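Local coordinates for protein DR2417 (Deinococcus radiodurans, PDB 4XWW) that probably degrades and matures RNA as a metal-dependent 5'-3' exonuclease, possibly also cutting internally, and works as a homodimer of the metallo-beta-lactamase superfamily, at residues A[217-222]-A[381-386]; A[477-482]-A[495-500]. All blocks are in the same frame, centred on the assembly; numbering follows the deposited sequence.

Interaction 1: A[217-222]-A[381-386]. With nucleotides of chain C.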
loop_
_atom_site.group_PDB
_atom_site.type_symbol
_atom_site.label_atom_id
_atom_site.label_comp_id
_atom_site.label_asym_id
_atom_site.label_seq_id
_atom_site.Cartn_x
_atom_site.Cartn_y
_atom_site.Cartn_z
ATOM N N GLY A 217 13.079 4.323 21.274
ATOM C CA GLY A 217 12.918 5.630 21.884
ATOM C C GLY A 217 11.536 5.885 22.454
ATOM O O GLY A 217 10.841 4.958 22.855
ATOM N N HIS A 218 11.151 7.157 22.466
ATOM C CA HIS A 218 9.933 7.623 23.107
ATOM C C HIS A 218 9.084 8.342 22.064
ATOM O O HIS A 218 9.612 9.104 21.239
ATOM C CB HIS A 218 10.308 8.543 24.273
ATOM C CG HIS A 218 9.205 8.782 25.254
ATOM N ND1 HIS A 218 8.008 9.374 24.908
ATOM C CD2 HIS A 218 9.137 8.541 26.586
ATOM C CE1 HIS A 218 7.241 9.464 25.982
ATOM N NE2 HIS A 218 7.903 8.971 27.012
ATOM N N THR A 219 7.788 8.069 22.049
ATOM C CA THR A 219 6.889 8.741 21.107
ATOM C C THR A 219 6.863 10.226 21.455
ATOM O O THR A 219 6.869 10.580 22.631
ATOM C CB THR A 219 5.465 8.132 21.160
ATOM O OG1 THR A 219 5.527 6.753 20.779
ATOM C CG2 THR A 219 4.495 8.865 20.228
ATOM N N PRO A 220 6.865 11.111 20.442
ATOM C CA PRO A 220 6.854 12.542 20.775
ATOM C C PRO A 220 5.585 12.986 21.473
ATOM O O PRO A 220 4.544 12.359 21.295
ATOM C CB PRO A 220 6.964 13.232 19.397
ATOM C CG PRO A 220 7.525 12.191 18.496
ATOM C CD PRO A 220 7.030 10.879 18.990
ATOM N N SER A 221 5.694 14.052 22.259
ATOM C CA SER A 221 4.579 14.641 22.999
ATOM C C SER A 221 3.663 15.501 22.129
ATOM O O SER A 221 4.151 16.207 21.225
ATOM C CB SER A 221 5.129 15.502 24.133
ATOM O OG SER A 221 4.100 16.173 24.813
ATOM N N GLU A 222 2.361 15.505 22.427
ATOM C CA GLU A 222 1.462 16.430 21.736
ATOM C C GLU A 222 1.842 17.892 21.989
ATOM O O GLU A 222 1.562 18.762 21.157
ATOM C CB GLU A 222 0.010 16.197 22.112
ATOM C CG GLU A 222 -0.581 14.931 21.512
ATOM C CD GLU A 222 -0.693 14.958 19.989
ATOM O OE1 GLU A 222 -0.918 16.046 19.411
ATOM O OE2 GLU A 222 -0.574 13.879 19.370
ATOM N N HIS A 381 0.487 5.828 20.212
ATOM C CA HIS A 381 0.945 4.617 20.907
ATOM C C HIS A 381 2.414 4.686 21.355
ATOM O O HIS A 381 3.269 5.258 20.683
ATOM C CB HIS A 381 0.724 3.371 20.039
ATOM C CG HIS A 381 -0.691 3.159 19.599
ATOM N ND1 HIS A 381 -1.567 2.350 20.293
ATOM C CD2 HIS A 381 -1.385 3.651 18.540
ATOM C CE1 HIS A 381 -2.735 2.340 19.674
ATOM N NE2 HIS A 381 -2.650 3.119 18.610
ATOM N N ALA A 382 2.673 4.050 22.494
ATOM C CA ALA A 382 3.995 3.921 23.108
ATOM C C ALA A 382 5.046 3.268 22.243
ATOM O O ALA A 382 4.823 2.186 21.712
ATOM C CB ALA A 382 3.864 3.116 24.388
ATOM N N SER A 383 6.217 3.895 22.175
ATOM C CA SER A 383 7.378 3.266 21.572
ATOM C C SER A 383 8.103 2.460 22.654
ATOM O O SER A 383 7.623 2.370 23.791
ATOM C CB SER A 383 8.279 4.329 20.950
ATOM O OG SER A 383 7.567 5.003 19.926
ATOM N N GLN A 384 9.249 1.883 22.302
ATOM C CA GLN A 384 9.932 0.925 23.185
ATOM C C GLN A 384 10.252 1.461 24.586
ATOM O O GLN A 384 10.084 0.737 25.577
ATOM C CB GLN A 384 11.236 0.424 22.518
ATOM C CG GLN A 384 10.981 -0.491 21.330
ATOM C CD GLN A 384 12.257 -0.873 20.575
ATOM O OE1 GLN A 384 13.351 -0.426 20.912
ATOM N NE2 GLN A 384 12.106 -1.694 19.542
ATOM N N GLU A 385 10.724 2.705 24.690
ATOM C CA GLU A 385 11.063 3.223 26.022
ATOM C C GLU A 385 9.832 3.226 26.924
ATOM O O GLU A 385 9.909 2.868 28.116
ATOM C CB GLU A 385 11.657 4.635 25.924
ATOM C CG GLU A 385 13.124 4.636 25.574
ATOM C CD GLU A 385 13.693 6.036 25.483
ATOM O OE1 GLU A 385 13.073 6.973 26.044
ATOM O OE2 GLU A 385 14.752 6.194 24.841
ATOM N N GLU A 386 8.693 3.605 26.348
ATOM C CA GLU A 386 7.465 3.667 27.124
ATOM C C GLU A 386 6.961 2.274 27.462
ATOM O O GLU A 386 6.542 2.020 28.593
ATOM C CB GLU A 386 6.411 4.463 26.374
ATOM C CG GLU A 386 6.836 5.896 26.114
ATOM C CD GLU A 386 6.243 6.416 24.826
ATOM O OE1 GLU A 386 6.879 6.206 23.767
ATOM O OE2 GLU A 386 5.129 6.990 24.872
ATOM P P U C 3 -5.743 3.528 16.501
ATOM O OP1 U C 3 -4.810 4.222 17.416
ATOM O OP2 U C 3 -6.350 2.239 16.907
ATOM O "O5'" U C 3 -6.895 4.556 16.123
ATOM C "C5'" U C 3 -6.578 5.796 15.472
ATOM C "C4'" U C 3 -7.576 6.065 14.376
ATOM O "O4'" U C 3 -7.145 5.400 13.156
ATOM C "C3'" U C 3 -8.992 5.570 14.659
ATOM O "O3'" U C 3 -9.933 6.554 14.262
ATOM C "C2'" U C 3 -9.109 4.319 13.795
ATOM O "O2'" U C 3 -10.431 4.038 13.381
ATOM C "C1'" U C 3 -8.232 4.693 12.604
ATOM N N1 U C 3 -7.713 3.527 11.881
ATOM C C2 U C 3 -7.867 3.500 10.509
ATOM O O2 U C 3 -8.394 4.404 9.884
ATOM N N3 U C 3 -7.373 2.377 9.896
ATOM C C4 U C 3 -6.758 1.300 10.497
ATOM O O4 U C 3 -6.366 0.360 9.802
ATOM C C5 U C 3 -6.642 1.400 11.919
ATOM C C6 U C 3 -7.117 2.482 12.547
ATOM P P U C 2 -0.651 6.470 15.101
ATOM O OP1 U C 2 -1.658 7.183 15.918
ATOM O OP2 U C 2 0.522 5.849 15.757
ATOM O "O5'" U C 2 -1.355 5.315 14.260
ATOM C "C5'" U C 2 -2.570 5.550 13.530
ATOM C "C4'" U C 2 -3.460 4.330 13.586
ATOM O "O4'" U C 2 -2.918 3.280 12.735
ATOM C "C3'" U C 2 -3.642 3.702 14.966
ATOM O "O3'" U C 2 -4.997 3.305 15.110
ATOM C "C2'" U C 2 -2.774 2.450 14.892
ATOM O "O2'" U C 2 -3.205 1.428 15.767
ATOM C "C1'" U C 2 -2.964 2.056 13.432
ATOM N N1 U C 2 -1.918 1.172 12.902
ATOM C C2 U C 2 -2.314 0.125 12.092
ATOM O O2 U C 2 -3.478 -0.083 11.802
ATOM N N3 U C 2 -1.291 -0.668 11.637
ATOM C C4 U C 2 0.054 -0.529 11.899
ATOM O O4 U C 2 0.853 -1.329 11.409
ATOM C C5 U C 2 0.383 0.574 12.748
ATOM C C6 U C 2 -0.591 1.368 13.209
HETATM O O HOH W 1 14.612 2.001 22.437
#
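Beside the active site of this metallo-beta-lactamase-type nuclease, Thr219, in the loop leading to helix 222-234, meets the turn from His381 into helix 384-394. Thr219 is gripped at two atoms. Its backbone N gives a nearly straight hydrogen bond (177°) to Glu386 OE1, 2.7 Å away, and its OG1 donates to His381 O at 2.7 Å. OG1 stands beside the Thr219 backbone N (chi1 -62°), which turns it to the His381 carbonyl and also brings it within 2.8 Å of Ser383 OG. Glu386 OE1 takes a second bond, from Ser383 N at 2.9 Å; the two N-H groups come from opposite faces of the carboxylate plane, while OE2 is held by Ile178 N. With three backbone amides on it, the buried carboxylate probably stays ionised.

The same carboxylate lies stacked on the His218 imidazole, the planes 6° apart, with Glu386 CG over the ring centre in a CH-pi contact, 3.5 Å from the centroid. A hydrogen bond from ND1 to Thr219 O, in the plane of the ring, helps set the rotation of His218. Ser383 is the N-cap residue of helix 384-394, but its OG makes no capping bond; Glu386, three residues on, accepts from the N-cap amide, which is half of a capping box. In the first turn Glu385 N donates to Gly217 O at 2.9 Å. A water joins Gly217 N to Gln384 OE1.

At the other end of the turn the His381 side chain enters the catalytic centre, close to the zinc ligand His153. Its ND1 is hydrogen-bonded to Asp209 OD2, of the predicted proton donor, and NE2 donates to OP1 of U3 of chain C at 2.7 Å, the phosphate meeting the ring at its edge. His381 is itself the predicted proton acceptor, and Thr219 OG1 and Asn212 both hold its carbonyl.

Interaction 2: A[477-482]-A[495-500]; sequences EGLLIL and VARGFA
Leu479 and Arg497 run alongside each other on one face of an antiparallel beta hairpin, and Ile481 and Val495 repeat the pattern. In the first pair Leu479 CD2 rests 3.3 Å from Arg497 CB; chi1 of 84° puts Leu479 CG between its backbone N and carbonyl carbon, swinging CD2 across. In the second, Ile481 CG2 presses on Val495 CB at 3.4 Å, closer than such carbons normally come. Both are hydrogen-bonded pairs: Leu479 N donates to Arg497 O at 2.9 Å and Ile481 N to Val495 O at 2.8 Å, each with its return bond.

On the reverse face the non-hydrogen-bonded pair Leu480 and Ala496 is just as closely packed, Leu480 CD2 lying 3.4 Å from Ala496 CB. The other branch, CD1, sits over one face of the Phe499 ring, toward its rim and 4.1 Å from CE2, and both side chains also touch helix 504-523. Glu477 O, a buried carbonyl without a hydrogen-bond partner, lies at the edge of that ring, in its plane.

Strand 552-556 pairs with the other edge of strand 479-485. The Leu479 face also meets the second subunit: Leu479 packs on its counterpart, Ile481 and Val495 on Ile554 of the second subunit, and Arg497 on its Val552. Arg497 NE makes a salt bridge to Asp470 OD1 of the second subunit: apolar packing supplemented by a charge pair joins the chains.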
loop_
_atom_site.group_PDB
_atom_site.type_symbol
_atom_site.label_atom_id
_atom_site.label_comp_id
_atom_site.label_asym_id
_atom_site.label_seq_id
_atom_site.Cartn_x
_atom_site.Cartn_y
_atom_site.Cartn_z
ATOM N N GLU A 477 -8.838 -10.603 -14.112
ATOM C CA GLU A 477 -8.900 -11.210 -15.434
ATOM C C GLU A 477 -10.133 -10.803 -16.229
ATOM O O GLU A 477 -10.232 -11.108 -17.418
ATOM C CB GLU A 477 -8.843 -12.733 -15.300
ATOM C CG GLU A 477 -7.584 -13.248 -14.611
ATOM C CD GLU A 477 -6.348 -13.163 -15.493
ATOM O OE1 GLU A 477 -6.497 -12.893 -16.702
ATOM O OE2 GLU A 477 -5.228 -13.372 -14.976
ATOM N N GLY A 478 -11.065 -10.107 -15.582
ATOM C CA GLY A 478 -12.323 -9.764 -16.227
ATOM C C GLY A 478 -13.109 -11.041 -16.461
ATOM O O GLY A 478 -12.742 -12.092 -15.938
ATOM N N LEU A 479 -14.181 -10.988 -17.242
ATOM C CA LEU A 479 -14.931 -12.217 -17.473
ATOM C C LEU A 479 -15.409 -12.427 -18.904
ATOM O O LEU A 479 -15.598 -11.483 -19.673
ATOM C CB LEU A 479 -16.146 -12.288 -16.547
ATOM C CG LEU A 479 -17.376 -11.538 -17.046
ATOM C CD1 LEU A 479 -18.623 -12.177 -16.524
ATOM C CD2 LEU A 479 -17.285 -10.125 -16.571
ATOM N N LEU A 480 -15.604 -13.701 -19.229
ATOM C CA LEU A 480 -16.214 -14.124 -20.481
ATOM C C LEU A 480 -17.336 -15.104 -20.187
ATOM O O LEU A 480 -17.098 -16.197 -19.672
ATOM C CB LEU A 480 -15.178 -14.763 -21.405
ATOM C CG LEU A 480 -14.549 -13.776 -22.384
ATOM C CD1 LEU A 480 -13.509 -14.447 -23.267
ATOM C CD2 LEU A 480 -15.659 -13.182 -23.218
ATOM N N ILE A 481 -18.564 -14.704 -20.491
ATOM C CA ILE A 481 -19.682 -15.619 -20.359
ATOM C C ILE A 481 -20.028 -16.216 -21.726
ATOM O O ILE A 481 -20.476 -15.520 -22.640
ATOM C CB ILE A 481 -20.917 -14.933 -19.721
ATOM C CG1 ILE A 481 -22.203 -15.687 -20.070
ATOM C CG2 ILE A 481 -20.995 -13.471 -20.102
ATOM C CD1 ILE A 481 -22.597 -16.699 -19.022
ATOM N N LEU A 482 -19.775 -17.513 -21.859
ATOM C CA LEU A 482 -20.047 -18.234 -23.091
ATOM C C LEU A 482 -21.300 -19.069 -22.945
ATOM O O LEU A 482 -21.342 -19.998 -22.146
ATOM C CB LEU A 482 -18.884 -19.149 -23.461
ATOM C CG LEU A 482 -17.456 -18.693 -23.190
ATOM C CD1 LEU A 482 -16.653 -19.891 -22.736
ATOM C CD2 LEU A 482 -16.854 -18.098 -24.443
ATOM N N VAL A 495 -20.123 -12.936 -24.241
ATOM C CA VAL A 495 -20.178 -11.626 -23.600
ATOM C C VAL A 495 -18.972 -11.427 -22.685
ATOM O O VAL A 495 -18.645 -12.290 -21.869
ATOM C CB VAL A 495 -21.464 -11.420 -22.789
ATOM C CG1 VAL A 495 -21.449 -10.037 -22.124
ATOM C CG2 VAL A 495 -22.688 -11.595 -23.668
ATOM N N ALA A 496 -18.313 -10.282 -22.846
ATOM C CA ALA A 496 -17.126 -9.939 -22.072
ATOM C C ALA A 496 -17.347 -8.670 -21.258
ATOM O O ALA A 496 -17.926 -7.705 -21.753
ATOM C CB ALA A 496 -15.933 -9.763 -22.998
ATOM N N ARG A 497 -16.887 -8.667 -20.011
ATOM C CA ARG A 497 -16.850 -7.433 -19.231
ATOM C C ARG A 497 -15.494 -7.298 -18.543
ATOM O O ARG A 497 -15.000 -8.249 -17.943
ATOM C CB ARG A 497 -17.983 -7.388 -18.204
ATOM C CG ARG A 497 -19.260 -6.793 -18.736
ATOM C CD ARG A 497 -19.025 -5.354 -19.126
ATOM N NE ARG A 497 -19.598 -4.441 -18.148
ATOM C CZ ARG A 497 -20.627 -3.640 -18.396
ATOM N NH1 ARG A 497 -21.186 -3.632 -19.599
ATOM N NH2 ARG A 497 -21.092 -2.841 -17.444
ATOM N N GLY A 498 -14.892 -6.118 -18.669
ATOM C CA GLY A 498 -13.550 -5.865 -18.170
ATOM C C GLY A 498 -12.497 -6.829 -18.691
ATOM O O GLY A 498 -11.483 -7.059 -18.036
ATOM N N PHE A 499 -12.724 -7.400 -19.871
ATOM C CA PHE A 499 -11.757 -8.334 -20.441
ATOM C C PHE A 499 -10.793 -7.627 -21.389
ATOM O O PHE A 499 -9.580 -7.630 -21.176
ATOM C CB PHE A 499 -12.465 -9.470 -21.184
ATOM C CG PHE A 499 -11.527 -10.373 -21.929
ATOM C CD1 PHE A 499 -10.499 -11.025 -21.264
ATOM C CD2 PHE A 499 -11.664 -10.563 -23.295
ATOM C CE1 PHE A 499 -9.627 -11.851 -21.948
ATOM C CE2 PHE A 499 -10.803 -11.389 -23.982
ATOM C CZ PHE A 499 -9.782 -12.035 -23.311
ATOM N N ALA A 500 -11.353 -7.026 -22.433
ATOM C CA ALA A 500 -10.587 -6.319 -23.452
ATOM C C ALA A 500 -11.513 -5.345 -24.156
ATOM O O ALA A 500 -12.735 -5.457 -24.044
ATOM C CB ALA A 500 -9.981 -7.294 -24.441
#

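Overall arrangement
Interactions 1 and 2 lie on opposite sides of the chain's centre, their own centres about 51 Å apart and their nearest atoms about 36 Å, and they share no sheet or helix. They follow in series: 217-222 with 381-386 closes first, joining segments 159 residues apart, one in the metallo-beta-lactamase range and one in the RNA specificity range, and 477-482 with 495-500 opens later in the C-terminal domain. The former sits beside the zinc centre and bound RNA. The latter, a hairpin touching the second subunit, is about 23 Å from the RNA at its nearest atom. Any influence of dimerization on activity through this subunit contact would therefore have to act at a distance.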